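Local coordinates for Lmo0812 protein (Listeria monocytogenes serovar 1/2a, PDB 4YF1), which is a putative pyrophosphohydrolase of the HD-domain family and may hydrolyse the 3'-diphosphate of the alarmone guanosine-3',5'-bis(diphosphate), at residues S94-K99 with Y147-W152. Residues are numbered along the deposited sequence; the frame is centred on the assembly and turned at random.
Sequences SWEERK and YDLQKW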
loop_
_atom_site.group_PDB
_atom_site.type_symbol
_atom_site.label_atom_id
_atom_site.label_comp_id
_atom_site.label_asym_id
_atom_site.label_seq_id
_atom_site.Cartn_x
_atom_site.Cartn_y
_atom_site.Cartn_z
ATOM N N SER A 94 24.309 3.627 13.755
ATOM C CA SER A 94 25.239 3.409 12.630
ATOM C C SER A 94 24.696 2.295 11.704
ATOM O O SER A 94 23.834 1.479 12.115
ATOM C CB SER A 94 26.619 3.010 13.142
ATOM O OG SER A 94 26.618 1.679 13.640
ATOM N N TRP A 95 25.186 2.263 10.474
ATOM C CA TRP A 95 24.776 1.267 9.485
ATOM C C TRP A 95 25.022 -0.129 10.010
ATOM O O TRP A 95 24.105 -0.971 10.020
ATOM C CB TRP A 95 25.533 1.479 8.164
ATOM C CG TRP A 95 25.043 0.661 6.929
ATOM C CD1 TRP A 95 24.200 1.098 5.926
ATOM C CD2 TRP A 95 25.444 -0.655 6.561
ATOM N NE1 TRP A 95 24.091 0.143 4.953
ATOM C CE2 TRP A 95 24.817 -0.958 5.333
ATOM C CE3 TRP A 95 26.254 -1.624 7.163
ATOM C CZ2 TRP A 95 24.979 -2.201 4.697
ATOM C CZ3 TRP A 95 26.434 -2.858 6.515
ATOM C CH2 TRP A 95 25.819 -3.128 5.302
ATOM N N GLU A 96 26.218 -0.375 10.533
ATOM C CA GLU A 96 26.526 -1.712 11.090
ATOM C C GLU A 96 25.537 -2.136 12.226
ATOM O O GLU A 96 25.137 -3.305 12.306
ATOM C CB GLU A 96 27.939 -1.740 11.605
ATOM C CG GLU A 96 28.981 -1.795 10.504
ATOM C CD GLU A 96 30.367 -1.515 11.046
ATOM O OE1 GLU A 96 30.595 -0.373 11.493
ATOM O OE2 GLU A 96 31.200 -2.433 11.053
ATOM N N GLU A 97 25.151 -1.183 13.060
ATOM C CA GLU A 97 24.260 -1.493 14.172
ATOM C C GLU A 97 22.841 -1.745 13.640
ATOM O O GLU A 97 22.183 -2.687 14.068
ATOM C CB GLU A 97 24.324 -0.416 15.276
ATOM C CG GLU A 97 25.661 -0.450 16.032
ATOM C CD GLU A 97 25.784 0.557 17.175
ATOM O OE1 GLU A 97 24.786 1.200 17.591
ATOM O OE2 GLU A 97 26.926 0.720 17.673
ATOM N N ARG A 98 22.379 -0.902 12.717
ATOM C CA ARG A 98 21.025 -1.068 12.126
ATOM C C ARG A 98 20.914 -2.417 11.445
ATOM O O ARG A 98 19.935 -3.142 11.559
ATOM C CB ARG A 98 20.750 0.051 11.118
ATOM C CG ARG A 98 20.571 1.421 11.751
ATOM C CD ARG A 98 20.228 2.525 10.767
ATOM N NE ARG A 98 21.407 3.124 10.105
ATOM C CZ ARG A 98 21.666 3.154 8.797
ATOM N NH1 ARG A 98 22.777 3.768 8.370
ATOM N NH2 ARG A 98 20.849 2.629 7.889
ATOM N N LYS A 99 21.969 -2.769 10.730
ATOM C CA LYS A 99 22.000 -4.025 10.017
ATOM C C LYS A 99 22.078 -5.228 10.924
ATOM O O LYS A 99 21.375 -6.227 10.687
ATOM C CB LYS A 99 23.136 -4.002 8.962
ATOM C CG LYS A 99 22.668 -3.432 7.647
ATOM C CD LYS A 99 21.719 -2.247 7.661
ATOM C CE LYS A 99 21.049 -2.145 6.323
ATOM N NZ LYS A 99 20.203 -0.949 6.073
ATOM N N TYR A 147 31.901 -3.731 -0.510
ATOM C CA TYR A 147 31.564 -5.135 -0.728
ATOM C C TYR A 147 31.494 -6.015 0.533
ATOM O O TYR A 147 30.527 -6.793 0.716
ATOM C CB TYR A 147 32.594 -5.738 -1.689
ATOM C CG TYR A 147 32.367 -7.200 -2.018
ATOM C CD1 TYR A 147 31.552 -7.567 -3.077
ATOM C CD2 TYR A 147 32.986 -8.208 -1.279
ATOM C CE1 TYR A 147 31.346 -8.903 -3.403
ATOM C CE2 TYR A 147 32.791 -9.550 -1.590
ATOM C CZ TYR A 147 31.974 -9.891 -2.664
ATOM O OH TYR A 147 31.770 -11.215 -2.998
ATOM N N ASP A 148 32.508 -5.911 1.388
ATOM C CA ASP A 148 32.584 -6.759 2.567
ATOM C C ASP A 148 31.338 -6.624 3.458
ATOM O O ASP A 148 30.724 -7.644 3.846
ATOM C CB ASP A 148 33.819 -6.428 3.397
ATOM C CG ASP A 148 35.118 -6.678 2.651
ATOM O OD1 ASP A 148 35.124 -7.344 1.609
ATOM O OD2 ASP A 148 36.150 -6.211 3.153
ATOM N N LEU A 149 30.953 -5.372 3.723
ATOM C CA LEU A 149 29.818 -5.084 4.580
ATOM C C LEU A 149 28.503 -5.540 3.953
ATOM O O LEU A 149 27.642 -6.112 4.657
ATOM C CB LEU A 149 29.763 -3.590 4.946
ATOM C CG LEU A 149 30.645 -3.135 6.111
ATOM C CD1 LEU A 149 30.506 -1.627 6.301
ATOM C CD2 LEU A 149 30.286 -3.863 7.409
ATOM N N GLN A 150 28.330 -5.277 2.660
ATOM C CA GLN A 150 27.137 -5.737 1.940
ATOM C C GLN A 150 27.058 -7.249 1.881
ATOM O O GLN A 150 25.961 -7.823 1.997
ATOM C CB GLN A 150 27.018 -5.106 0.557
ATOM C CG GLN A 150 26.634 -3.639 0.623
ATOM C CD GLN A 150 25.190 -3.397 1.022
ATOM O OE1 GLN A 150 24.470 -4.321 1.376
ATOM N NE2 GLN A 150 24.780 -2.144 1.022
ATOM N N LYS A 151 28.199 -7.903 1.735
ATOM C CA LYS A 151 28.231 -9.359 1.778
ATOM C C LYS A 151 27.849 -9.899 3.143
ATOM O O LYS A 151 26.982 -10.813 3.247
ATOM C CB LYS A 151 29.598 -9.850 1.422
ATOM C CG LYS A 151 29.803 -11.354 1.472
ATOM C CD LYS A 151 31.100 -11.652 0.711
ATOM C CE LYS A 151 31.499 -13.109 0.733
ATOM N NZ LYS A 151 32.186 -13.477 2.001
ATOM N N TRP A 152 28.445 -9.302 4.188
ATOM C CA TRP A 152 28.168 -9.712 5.558
ATOM C C TRP A 152 26.672 -9.594 5.844
ATOM O O TRP A 152 26.087 -10.474 6.454
ATOM C CB TRP A 152 28.970 -8.876 6.562
ATOM C CG TRP A 152 28.418 -8.890 7.967
ATOM C CD1 TRP A 152 28.589 -9.854 8.923
ATOM C CD2 TRP A 152 27.583 -7.885 8.554
ATOM N NE1 TRP A 152 27.914 -9.493 10.072
ATOM C CE2 TRP A 152 27.292 -8.294 9.863
ATOM C CE3 TRP A 152 27.062 -6.674 8.092
ATOM C CZ2 TRP A 152 26.498 -7.537 10.715
ATOM C CZ3 TRP A 152 26.278 -5.906 8.948
ATOM C CH2 TRP A 152 26.007 -6.341 10.244
#
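Two nearly parallel helices of the all-helical HD-domain fold, 95-108 and 147-160, lie side by side at the protein surface here, and two tryptophans, Trp95 and Trp152, bridge the gap between them. Over these first turns the axes run 13° apart and come no closer than 11.5 Å, a wide spacing that large side chains have to span. Trp95 reaches across from its helix with CG anti to the backbone N (chi1 -170°), which sends the six-membered end of the indole to the opposite helix. There CZ3 rests on Leu149 CB at 3.8 Å. Its neighbour Trp95 CH2 brings the ring edge up to the Leu149 carbonyl, 3.6 Å from its O. The Gln150 side chain, bent at chi2, crosses the same indole, its amide plane turned 79° from the ring and NE2 3.7 Å from Trp95 CZ2. No hydrogen bond joins the two segments; the contact is mainly van der Waals packing of the indoles. On the Trp95 ring one face carries Lys99 CG from the next turn of its own helix, and the lysine chain then leads away to a salt bridge between NZ and Glu89. Ser94 is the N-cap of helix 95-108, its OG accepting from Glu97 N at 3.3 Å. Leu149 CD2 meets the aliphatic part of solvent-exposed Glu96, 3.9 Å from CG. Trp152 returns the reach from the second helix: its CZ3 lies 3.9 Å from Trp95 CZ3, which sits near the plane of the Trp152 ring. That same Trp152 CZ3 packs 3.7 Å from Lys99 CB.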